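PDB 4A35: mitochondrial enolase superfamily member 1 from Homo sapiens, which catalyses the magnesium-dependent dehydration of L-fuconate to 2-keto-3-deoxy-L-fuconate in the breakdown of L-fucose. Local coordinates for residues G334-N337 with E338-V342; L369-F372 with D373-V377. One frame throughout, in Å; residues are numbered along the deposited sequence.

Contact 1 runs from G334 into helix 335-348; contact 2 lies in helix 362-377. The two helices follow one another in the enolase-like C-terminal domain, and the centres of the contacts are 13 Å apart. Side chains join them directly: L340 CD2 meets F372 CE2 at 3.3 Å, and N339 CG meets L369 CD1 at 3.5 Å. The N339 side chain is about 9 Å from that of H356, a predicted active-site residue, and the I370 side chain about 9 Å from that of E387, which probably binds the substrate. Only contact 2 holds a metal-site residue: D373 belongs to a magnesium site distinct from that of D251, E277 and E306.

Contact 1: G334-N337 with E338-V342; sequences GSVN and ENLSV
G334 and E338 bond to each other twice. The E338 carboxylate accepts a hydrogen bond from G334 N on the anti lone pair of OE1 (2.7 Å), while E338 N donates to G334 O at 3.1 Å. With CG anti to the backbone N (chi1 -165°) and an extended chain beyond it, the acid lies alongside the glycine. OE1 also bonds H113, and OE2 forms a salt bridge with R311; an alanine here would probably leave G334 N, H113 and R311 without this carboxylate partner. S335 O takes two donors from N339: the backbone N at 3.1 Å, and ND2 at 3.0 Å from above the carbonyl plane but with the oxygen close to the side-chain amide plane. V336 and L340 lie side by side, CG1 to CD1 3.9 Å. One turn on, S341 OG donates to E338 O at 2.7 Å. V336, N339 and L340 pack on helix 362-377. S335 and N337 face helix 110-131, where S335 OG bonds N121 and N337 OD1 bonds W124, while N337 ND2 bonds C150 O; N337 and E338 also touch helix 89-97.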
loop_
_atom_site.group_PDB
_atom_site.type_symbol
_atom_site.label_atom_id
_atom_site.label_comp_id
_atom_site.label_asym_id
_atom_site.label_seq_id
_atom_site.Cartn_x
_atom_site.Cartn_y
_atom_site.Cartn_z
ATOM N N GLY A 334 5.727 0.324 -10.395
ATOM C CA GLY A 334 6.907 -0.511 -10.531
ATOM C C GLY A 334 7.749 -0.174 -11.768
ATOM O O GLY A 334 7.860 -0.986 -12.685
ATOM N N SER A 335 8.298 1.080 -11.809
ATOM C CA SER A 335 9.215 1.610 -12.830
ATOM C C SER A 335 8.602 1.519 -14.269
ATOM O O SER A 335 7.388 1.529 -14.439
ATOM C CB SER A 335 10.567 0.896 -12.709
ATOM O OG SER A 335 11.586 1.376 -13.596
ATOM N N VAL A 336 9.455 1.396 -15.275
ATOM C CA VAL A 336 9.028 1.357 -16.662
ATOM C C VAL A 336 8.101 0.131 -16.878
ATOM O O VAL A 336 7.036 0.270 -17.502
ATOM C CB VAL A 336 10.275 1.381 -17.607
ATOM C CG1 VAL A 336 9.843 1.249 -19.079
ATOM C CG2 VAL A 336 11.064 2.683 -17.396
ATOM N N ASN A 337 8.450 -1.020 -16.273
ATOM C CA ASN A 337 7.701 -2.279 -16.493
ATOM C C ASN A 337 6.216 -2.124 -16.176
ATOM O O ASN A 337 5.388 -2.379 -17.025
ATOM C CB ASN A 337 8.277 -3.422 -15.675
ATOM C CG ASN A 337 9.792 -3.492 -15.734
ATOM O OD1 ASN A 337 10.483 -2.629 -15.203
ATOM N ND2 ASN A 337 10.340 -4.525 -16.352
ATOM N N GLU A 338 5.895 -1.665 -14.975
ATOM C CA GLU A 338 4.507 -1.528 -14.584
ATOM C C GLU A 338 3.842 -0.345 -15.292
ATOM O O GLU A 338 2.657 -0.458 -15.662
ATOM C CB GLU A 338 4.387 -1.408 -13.090
ATOM C CG GLU A 338 2.932 -1.638 -12.675
ATOM C CD GLU A 338 2.729 -1.815 -11.177
ATOM O OE1 GLU A 338 3.395 -1.110 -10.388
ATOM O OE2 GLU A 338 1.850 -2.627 -10.803
ATOM N N ASN A 339 4.572 0.804 -15.482
ATOM C CA ASN A 339 3.999 1.922 -16.243
ATOM C C ASN A 339 3.576 1.453 -17.660
ATOM O O ASN A 339 2.532 1.896 -18.134
ATOM C CB ASN A 339 4.987 3.073 -16.372
ATOM C CG ASN A 339 4.800 4.054 -15.242
ATOM O OD1 ASN A 339 3.861 4.838 -15.224
ATOM N ND2 ASN A 339 5.616 3.914 -14.206
ATOM N N LEU A 340 4.385 0.584 -18.324
ATOM C CA LEU A 340 4.028 0.071 -19.671
ATOM C C LEU A 340 2.685 -0.666 -19.629
ATOM O O LEU A 340 1.844 -0.437 -20.506
ATOM C CB LEU A 340 5.093 -0.900 -20.220
ATOM C CG LEU A 340 6.408 -0.234 -20.657
ATOM C CD1 LEU A 340 7.489 -1.319 -20.892
ATOM C CD2 LEU A 340 6.186 0.596 -21.918
ATOM N N SER A 341 2.483 -1.506 -18.591
ATOM C CA SER A 341 1.223 -2.289 -18.438
ATOM C C SER A 341 0.022 -1.345 -18.259
ATOM O O SER A 341 -1.060 -1.624 -18.792
ATOM C CB SER A 341 1.322 -3.270 -17.266
ATOM O OG SER A 341 1.239 -2.711 -15.963
ATOM N N VAL A 342 0.241 -0.198 -17.567
ATOM C CA VAL A 342 -0.845 0.759 -17.307
ATOM C C VAL A 342 -1.098 1.547 -18.608
ATOM O O VAL A 342 -2.246 1.776 -18.945
ATOM C CB VAL A 342 -0.514 1.645 -16.082
ATOM C CG1 VAL A 342 -1.556 2.771 -15.911
ATOM C CG2 VAL A 342 -0.486 0.789 -14.796
#

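Contact 2: L369-F372 with D373-V377; sequences LIIF and DYISV. With EDO (1,2-ethanediol), chain G.
The F372 ring meets S376 CB and V377 CG2 obliquely. Its CE1 lies 3.3 Å from S376 CB, a tight approach, and its CE2 lies 3.5 Å from V377 CG2. The first torsion explains the reach: CG is anti to the backbone N (chi1 163°), beside the carbonyl carbon, which carries the ring toward the following turn. The second ring, Y374, has a contact at its edge: 1,2-ethanediol O1 sits in the ring plane, 2.6 Å from Y374 OH. Either hydroxyl could be the donor of that hydrogen bond, and the diol, probably from the crystallisation liquor, also bonds L381 N. The D373 carboxylate is crossed at an angle by I370, whose CD1 is 3.8 Å from D373 OD2. I371 and I375 run side by side, CG2 to CD1 3.7 Å. The backbone bonds run four residues apart (S376 N to F372 O, 2.8 Å), but the turn at 373-377 widens to a pi type. Outside the contact, L340 and L139 pack on F372. The chemistry is divided: F372 with V377, and I371 with I375, make separate apolar contacts, whereas D373, with Y188 and S380, belongs to a magnesium site, its side chain about 3 Å from the ion. S378 OG bonds D373 OD2 and so helps to orient the carboxylate, whose negative charge the nearby cation would probably stabilise.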
loop_
_atom_site.group_PDB
_atom_site.type_symbol
_atom_site.label_atom_id
_atom_site.label_comp_id
_atom_site.label_asym_id
_atom_site.label_seq_id
_atom_site.Cartn_x
_atom_site.Cartn_y
_atom_site.Cartn_z
ATOM N N LEU A 369 8.188 8.096 -20.901
ATOM C CA LEU A 369 7.063 7.161 -20.954
ATOM C C LEU A 369 5.923 7.713 -21.851
ATOM O O LEU A 369 5.314 6.959 -22.624
ATOM C CB LEU A 369 6.556 6.836 -19.536
ATOM C CG LEU A 369 7.584 6.186 -18.584
ATOM C CD1 LEU A 369 6.989 6.046 -17.126
ATOM C CD2 LEU A 369 8.054 4.868 -19.091
ATOM N N ILE A 370 5.626 9.008 -21.725
ATOM C CA ILE A 370 4.512 9.585 -22.483
ATOM C C ILE A 370 4.894 9.850 -23.969
ATOM O O ILE A 370 4.025 9.716 -24.833
ATOM C CB ILE A 370 3.900 10.808 -21.760
ATOM C CG1 ILE A 370 2.426 11.007 -22.164
ATOM C CG2 ILE A 370 4.734 12.111 -21.856
ATOM C CD1 ILE A 370 1.393 9.775 -21.764
ATOM N N ILE A 371 6.190 10.146 -24.255
ATOM C CA ILE A 371 6.638 10.265 -25.638
ATOM C C ILE A 371 6.481 8.863 -26.294
ATOM O O ILE A 371 5.990 8.760 -27.412
ATOM C CB ILE A 371 8.043 10.859 -25.719
ATOM C CG1 ILE A 371 7.979 12.396 -25.374
ATOM C CG2 ILE A 371 8.719 10.590 -27.086
ATOM C CD1 ILE A 371 9.320 12.963 -25.044
ATOM N N PHE A 372 6.935 7.804 -25.575
ATOM C CA PHE A 372 6.755 6.422 -26.045
ATOM C C PHE A 372 5.247 6.128 -26.258
ATOM O O PHE A 372 4.885 5.591 -27.312
ATOM C CB PHE A 372 7.413 5.385 -25.113
ATOM C CG PHE A 372 6.892 3.970 -25.369
ATOM C CD1 PHE A 372 7.287 3.259 -26.503
ATOM C CD2 PHE A 372 5.954 3.382 -24.508
ATOM C CE1 PHE A 372 6.791 1.963 -26.750
ATOM C CE2 PHE A 372 5.413 2.115 -24.795
ATOM C CZ PHE A 372 5.852 1.408 -25.909
ATOM N N ASP A 373 4.391 6.550 -25.307
ATOM C CA ASP A 373 2.947 6.343 -25.417
ATOM C C ASP A 373 2.437 6.933 -26.768
ATOM O O ASP A 373 1.716 6.251 -27.519
ATOM C CB ASP A 373 2.196 6.977 -24.235
ATOM C CG ASP A 373 0.713 6.788 -24.402
ATOM O OD1 ASP A 373 0.267 5.628 -24.367
ATOM O OD2 ASP A 373 0.008 7.794 -24.689
ATOM N N TYR A 374 2.758 8.214 -27.030
ATOM C CA TYR A 374 2.328 8.859 -28.275
ATOM C C TYR A 374 2.820 8.139 -29.530
ATOM O O TYR A 374 2.038 7.900 -30.465
ATOM C CB TYR A 374 2.801 10.336 -28.346
ATOM C CG TYR A 374 2.402 11.008 -29.654
ATOM C CD1 TYR A 374 1.067 11.273 -29.946
ATOM C CD2 TYR A 374 3.359 11.333 -30.616
ATOM C CE1 TYR A 374 0.694 11.857 -31.156
ATOM C CE2 TYR A 374 2.995 11.925 -31.832
ATOM C CZ TYR A 374 1.669 12.191 -32.092
ATOM O OH TYR A 374 1.324 12.757 -33.298
ATOM N N ILE A 375 4.130 7.855 -29.592
ATOM C CA ILE A 375 4.716 7.246 -30.786
ATOM C C ILE A 375 4.199 5.792 -31.003
ATOM O O ILE A 375 3.897 5.426 -32.134
ATOM C CB ILE A 375 6.260 7.284 -30.736
ATOM C CG1 ILE A 375 6.779 8.751 -30.769
ATOM C CG2 ILE A 375 6.867 6.430 -31.877
ATOM C CD1 ILE A 375 8.285 8.884 -30.366
ATOM N N SER A 376 4.137 4.986 -29.923
ATOM C CA SER A 376 3.902 3.549 -30.091
ATOM C C SER A 376 2.620 2.976 -29.502
ATOM O O SER A 376 2.348 1.785 -29.760
ATOM C CB SER A 376 5.086 2.782 -29.488
ATOM O OG SER A 376 6.309 3.081 -30.149
ATOM N N VAL A 377 1.887 3.711 -28.651
ATOM C CA VAL A 377 0.731 3.067 -27.978
ATOM C C VAL A 377 -0.589 3.771 -28.297
ATOM O O VAL A 377 -1.420 3.163 -28.964
ATOM C CB VAL A 377 0.947 2.914 -26.426
ATOM C CG1 VAL A 377 -0.273 2.260 -25.744
ATOM C CG2 VAL A 377 2.209 2.104 -26.126
HETATM C C1 EDO G . -2.327 13.515 -33.812
HETATM O O1 EDO G . -1.283 12.578 -33.642
HETATM C C2 EDO G . -2.574 14.336 -32.541
HETATM O O2 EDO G . -3.475 13.630 -31.718
#